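Local coordinates for aminoacyl-tRNA synthetase (PDB 5F9Z), which probably attaches proline to its cognate tRNA in an ATP-dependent reaction, as a class II prolyl-tRNA synthetase, and here holds halofuginone together with an ATP analogue, at residues L203-N215 with G220-P232. Sequence-based numbering, arbitrary orientation.
Sequences LATPVVKGTKSEN and GGDITKSIEGFIP
Val208 and Gly210 trade backbone hydrogen bonds with Glu228 and Ser226, making two hydrogen-bonded pairs of an antiparallel beta hairpin in the class II catalytic core. A further bond, from Lys212 N to Thr224 O at 2.7 Å, continues the ladder. Where direct pairing ends, one water joins Pro206 O to Phe230 N and another joins Lys212 O to Thr224 N.

The polar cluster lies on the face of Ser226 and Glu228. Lys212 bends at chi2 (-66°), then runs extended over Ser226, its CE 3.2 Å from Ser226 OG, and ends in a salt bridge of 2.7 Å between NZ and Glu228 OE1. The ammonium comes from above the carboxylate plane, whereas Ser226 OG donates to the same OE1 from the anti side, close to that plane. These two donors would help fix the buried carboxylate and probably favour its ionised form. A long, flexible lysine suits this reach, and Leu477 O gives its NZ a second partner.

On the other face the contacts are mainly apolar. Ile227 CG2 meets Val207 CG2 at 3.8 Å and Lys209 CG at 3.6 Å, and Thr211 CG2 meets Ile223 CG2 at 3.9 Å; beta-branched residues suit an extended strand, and Lys209 lends its methylenes while NZ bonds Asn193 of helix 181-202. Lys225 similarly reaches Asp189 of that helix.

Strand 223-231 is flanked by 208-211 and by 236-247, which supplies residues to the nucleotide pocket; beyond 208-211 comes strand 475-480 of the C-terminal region, so the hairpin links the catalytic core to it.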
loop_
_atom_site.group_PDB
_atom_site.type_symbol
_atom_site.label_atom_id
_atom_site.label_comp_id
_atom_site.label_asym_id
_atom_site.label_seq_id
_atom_site.Cartn_x
_atom_site.Cartn_y
_atom_site.Cartn_z
ATOM N N LEU A 203 5.067 -1.144 -6.287
ATOM C CA LEU A 203 4.015 -2.135 -6.106
ATOM C C LEU A 203 3.148 -2.324 -7.345
ATOM O O LEU A 203 2.244 -3.167 -7.322
ATOM C CB LEU A 203 3.130 -1.749 -4.916
ATOM C CG LEU A 203 3.851 -1.517 -3.587
ATOM C CD1 LEU A 203 2.862 -1.109 -2.510
ATOM C CD2 LEU A 203 4.625 -2.755 -3.168
ATOM N N ALA A 204 3.396 -1.562 -8.414
ATOM C CA ALA A 204 2.625 -1.656 -9.657
ATOM C C ALA A 204 1.131 -1.464 -9.409
ATOM O O ALA A 204 0.290 -1.994 -10.140
ATOM C CB ALA A 204 2.887 -2.984 -10.374
ATOM N N THR A 205 0.790 -0.695 -8.376
ATOM C CA THR A 205 -0.595 -0.489 -7.979
ATOM C C THR A 205 -1.020 0.929 -8.327
ATOM O O THR A 205 -0.411 1.888 -7.829
ATOM C CB THR A 205 -0.769 -0.745 -6.484
ATOM O OG1 THR A 205 -0.298 -2.062 -6.167
ATOM C CG2 THR A 205 -2.234 -0.629 -6.092
ATOM N N PRO A 206 -2.043 1.114 -9.159
ATOM C CA PRO A 206 -2.452 2.474 -9.525
ATOM C C PRO A 206 -3.189 3.159 -8.385
ATOM O O PRO A 206 -4.003 2.548 -7.687
ATOM C CB PRO A 206 -3.371 2.252 -10.731
ATOM C CG PRO A 206 -3.948 0.896 -10.503
ATOM C CD PRO A 206 -2.867 0.089 -9.823
ATOM N N VAL A 207 -2.887 4.445 -8.198
ATOM C CA VAL A 207 -3.541 5.273 -7.194
ATOM C C VAL A 207 -3.868 6.622 -7.818
ATOM O O VAL A 207 -3.289 7.022 -8.831
ATOM C CB VAL A 207 -2.680 5.464 -5.924
ATOM C CG1 VAL A 207 -2.492 4.138 -5.198
ATOM C CG2 VAL A 207 -1.337 6.082 -6.279
ATOM N N VAL A 208 -4.812 7.324 -7.199
ATOM C CA VAL A 208 -5.265 8.629 -7.666
ATOM C C VAL A 208 -4.827 9.675 -6.650
ATOM O O VAL A 208 -5.273 9.656 -5.497
ATOM C CB VAL A 208 -6.787 8.662 -7.871
ATOM C CG1 VAL A 208 -7.236 10.056 -8.285
ATOM C CG2 VAL A 208 -7.204 7.634 -8.910
ATOM N N LYS A 209 -3.951 10.581 -7.077
ATOM C CA LYS A 209 -3.524 11.679 -6.224
ATOM C C LYS A 209 -4.603 12.751 -6.172
ATOM O O LYS A 209 -5.201 13.102 -7.193
ATOM C CB LYS A 209 -2.211 12.277 -6.732
ATOM C CG LYS A 209 -1.018 11.349 -6.582
ATOM C CD LYS A 209 0.286 12.020 -6.981
ATOM C CE LYS A 209 0.384 12.198 -8.484
ATOM N NZ LYS A 209 1.778 12.512 -8.905
ATOM N N GLY A 210 -4.855 13.265 -4.974
ATOM C CA GLY A 210 -5.881 14.280 -4.823
ATOM C C GLY A 210 -5.870 14.863 -3.429
ATOM O O GLY A 210 -5.012 14.549 -2.601
ATOM N N THR A 211 -6.851 15.727 -3.183
ATOM C CA THR A 211 -7.012 16.406 -1.907
ATOM C C THR A 211 -8.310 15.956 -1.249
ATOM O O THR A 211 -9.351 15.863 -1.907
ATOM C CB THR A 211 -7.022 17.927 -2.091
ATOM O OG1 THR A 211 -5.827 18.338 -2.767
ATOM C CG2 THR A 211 -7.102 18.632 -0.743
ATOM N N LYS A 212 -8.240 15.669 0.047
ATOM C CA LYS A 212 -9.438 15.330 0.798
ATOM C C LYS A 212 -10.353 16.542 0.915
ATOM O O LYS A 212 -9.900 17.690 0.952
ATOM C CB LYS A 212 -9.076 14.823 2.195
ATOM C CG LYS A 212 -8.397 13.467 2.217
ATOM C CD LYS A 212 -9.333 12.373 1.740
ATOM C CE LYS A 212 -8.687 11.006 1.875
ATOM N NZ LYS A 212 -9.555 9.924 1.342
ATOM N N SER A 213 -11.654 16.278 0.969
ATOM C CA SER A 213 -12.614 17.339 1.217
ATOM C C SER A 213 -12.473 17.846 2.652
ATOM O O SER A 213 -11.777 17.259 3.485
ATOM C CB SER A 213 -14.037 16.846 0.960
ATOM O OG SER A 213 -14.357 15.755 1.804
ATOM N N GLU A 214 -13.148 18.961 2.937
ATOM C CA GLU A 214 -13.100 19.521 4.284
ATOM C C GLU A 214 -13.724 18.569 5.297
ATOM O O GLU A 214 -13.265 18.480 6.442
ATOM C CB GLU A 214 -13.803 20.878 4.314
ATOM C CG GLU A 214 -13.170 21.928 3.416
ATOM C CD GLU A 214 -11.782 22.332 3.876
ATOM O OE1 GLU A 214 -11.475 22.171 5.076
ATOM O OE2 GLU A 214 -10.993 22.811 3.033
ATOM N N ASN A 215 -14.766 17.842 4.891
ATOM C CA ASN A 215 -15.412 16.885 5.777
ATOM C C ASN A 215 -14.600 15.607 5.950
ATOM O O ASN A 215 -14.799 14.891 6.937
ATOM C CB ASN A 215 -16.812 16.552 5.251
ATOM C CG ASN A 215 -17.568 15.600 6.156
ATOM O OD1 ASN A 215 -17.981 14.520 5.733
ATOM N ND2 ASN A 215 -17.747 15.991 7.412
ATOM N N GLY A 220 -7.024 17.803 12.472
ATOM C CA GLY A 220 -5.898 18.486 13.080
ATOM C C GLY A 220 -5.046 19.303 12.134
ATOM O O GLY A 220 -4.133 19.997 12.592
ATOM N N GLY A 221 -5.317 19.244 10.829
ATOM C CA GLY A 221 -4.547 19.964 9.842
ATOM C C GLY A 221 -5.409 20.886 8.995
ATOM O O GLY A 221 -6.626 20.985 9.171
ATOM N N ASP A 222 -4.740 21.567 8.065
ATOM C CA ASP A 222 -5.407 22.476 7.140
ATOM C C ASP A 222 -5.765 21.789 5.826
ATOM O O ASP A 222 -6.904 21.891 5.359
ATOM C CB ASP A 222 -4.523 23.698 6.867
ATOM C CG ASP A 222 -4.411 24.618 8.066
ATOM O OD1 ASP A 222 -5.318 24.592 8.924
ATOM O OD2 ASP A 222 -3.418 25.373 8.147
ATOM N N ILE A 223 -4.805 21.098 5.217
ATOM C CA ILE A 223 -4.999 20.418 3.942
ATOM C C ILE A 223 -4.504 18.987 4.082
ATOM O O ILE A 223 -3.372 18.758 4.520
ATOM C CB ILE A 223 -4.258 21.131 2.793
ATOM C CG1 ILE A 223 -4.738 22.577 2.655
ATOM C CG2 ILE A 223 -4.451 20.375 1.485
ATOM C CD1 ILE A 223 -4.009 23.361 1.588
ATOM N N THR A 224 -5.351 18.028 3.714
ATOM C CA THR A 224 -4.990 16.615 3.710
ATOM C C THR A 224 -5.028 16.113 2.274
ATOM O O THR A 224 -6.104 16.016 1.673
ATOM C CB THR A 224 -5.926 15.793 4.596
ATOM O OG1 THR A 224 -5.747 16.171 5.966
ATOM C CG2 THR A 224 -5.634 14.308 4.442
ATOM N N LYS A 225 -3.859 15.809 1.724
ATOM C CA LYS A 225 -3.749 15.181 0.419
ATOM C C LYS A 225 -3.511 13.687 0.597
ATOM O O LYS A 225 -2.936 13.248 1.596
ATOM C CB LYS A 225 -2.621 15.811 -0.398
ATOM C CG LYS A 225 -2.822 17.296 -0.656
ATOM C CD LYS A 225 -1.784 17.849 -1.614
ATOM C CE LYS A 225 -2.080 19.301 -1.954
ATOM N NZ LYS A 225 -1.112 19.853 -2.943
ATOM N N SER A 226 -3.971 12.904 -0.374
ATOM C CA SER A 226 -3.908 11.457 -0.249
ATOM C C SER A 226 -3.807 10.823 -1.627
ATOM O O SER A 226 -3.981 11.479 -2.657
ATOM C CB SER A 226 -5.130 10.908 0.492
ATOM O OG SER A 226 -6.299 11.050 -0.296
ATOM N N ILE A 227 -3.511 9.527 -1.625
ATOM C CA ILE A 227 -3.602 8.681 -2.808
ATOM C C ILE A 227 -4.667 7.632 -2.524
ATOM O O ILE A 227 -4.593 6.922 -1.513
ATOM C CB ILE A 227 -2.255 8.031 -3.162
ATOM C CG1 ILE A 227 -1.548 7.521 -1.905
ATOM C CG2 ILE A 227 -1.365 9.015 -3.897
ATOM C CD1 ILE A 227 -0.298 6.717 -2.199
ATOM N N GLU A 228 -5.664 7.548 -3.397
ATOM C CA GLU A 228 -6.788 6.641 -3.211
ATOM C C GLU A 228 -6.634 5.431 -4.122
ATOM O O GLU A 228 -6.455 5.579 -5.335
ATOM C CB GLU A 228 -8.114 7.347 -3.497
ATOM C CG GLU A 228 -8.415 8.529 -2.587
ATOM C CD GLU A 228 -8.556 8.132 -1.130
ATOM O OE1 GLU A 228 -7.796 8.659 -0.292
ATOM O OE2 GLU A 228 -9.425 7.288 -0.823
ATOM N N GLY A 229 -6.694 4.238 -3.530
ATOM C CA GLY A 229 -6.756 3.006 -4.280
ATOM C C GLY A 229 -8.187 2.505 -4.405
ATOM O O GLY A 229 -9.131 3.083 -3.872
ATOM N N PHE A 230 -8.334 1.398 -5.128
ATOM C CA PHE A 230 -9.655 0.832 -5.356
ATOM C C PHE A 230 -9.533 -0.658 -5.639
ATOM O O PHE A 230 -8.658 -1.085 -6.398
ATOM C CB PHE A 230 -10.368 1.536 -6.516
ATOM C CG PHE A 230 -11.789 1.093 -6.712
ATOM C CD1 PHE A 230 -12.775 1.471 -5.816
ATOM C CD2 PHE A 230 -12.141 0.307 -7.795
ATOM C CE1 PHE A 230 -14.084 1.068 -5.993
ATOM C CE2 PHE A 230 -13.450 -0.098 -7.979
ATOM C CZ PHE A 230 -14.422 0.283 -7.077
ATOM N N ILE A 231 -10.412 -1.438 -5.019
ATOM C CA ILE A 231 -10.479 -2.880 -5.237
ATOM C C ILE A 231 -11.766 -3.182 -5.996
ATOM O O ILE A 231 -12.851 -3.173 -5.396
ATOM C CB ILE A 231 -10.415 -3.655 -3.912
ATOM C CG1 ILE A 231 -9.246 -3.160 -3.057
ATOM C CG2 ILE A 231 -10.289 -5.149 -4.175
ATOM C CD1 ILE A 231 -7.892 -3.336 -3.708
ATOM N N PRO A 232 -11.698 -3.445 -7.303
ATOM C CA PRO A 232 -12.937 -3.626 -8.079
ATOM C C PRO A 232 -13.772 -4.816 -7.640
ATOM O O PRO A 232 -15.006 -4.752 -7.714
ATOM C CB PRO A 232 -12.426 -3.801 -9.517
ATOM C CG PRO A 232 -11.056 -3.196 -9.519
ATOM C CD PRO A 232 -10.499 -3.469 -8.157
HETATM O O HOH W 1 -5.998 0.587 -6.406
HETATM O O HOH W 2 -8.172 18.964 2.739
HETATM O O HOH W 3 -8.472 21.367 2.622
#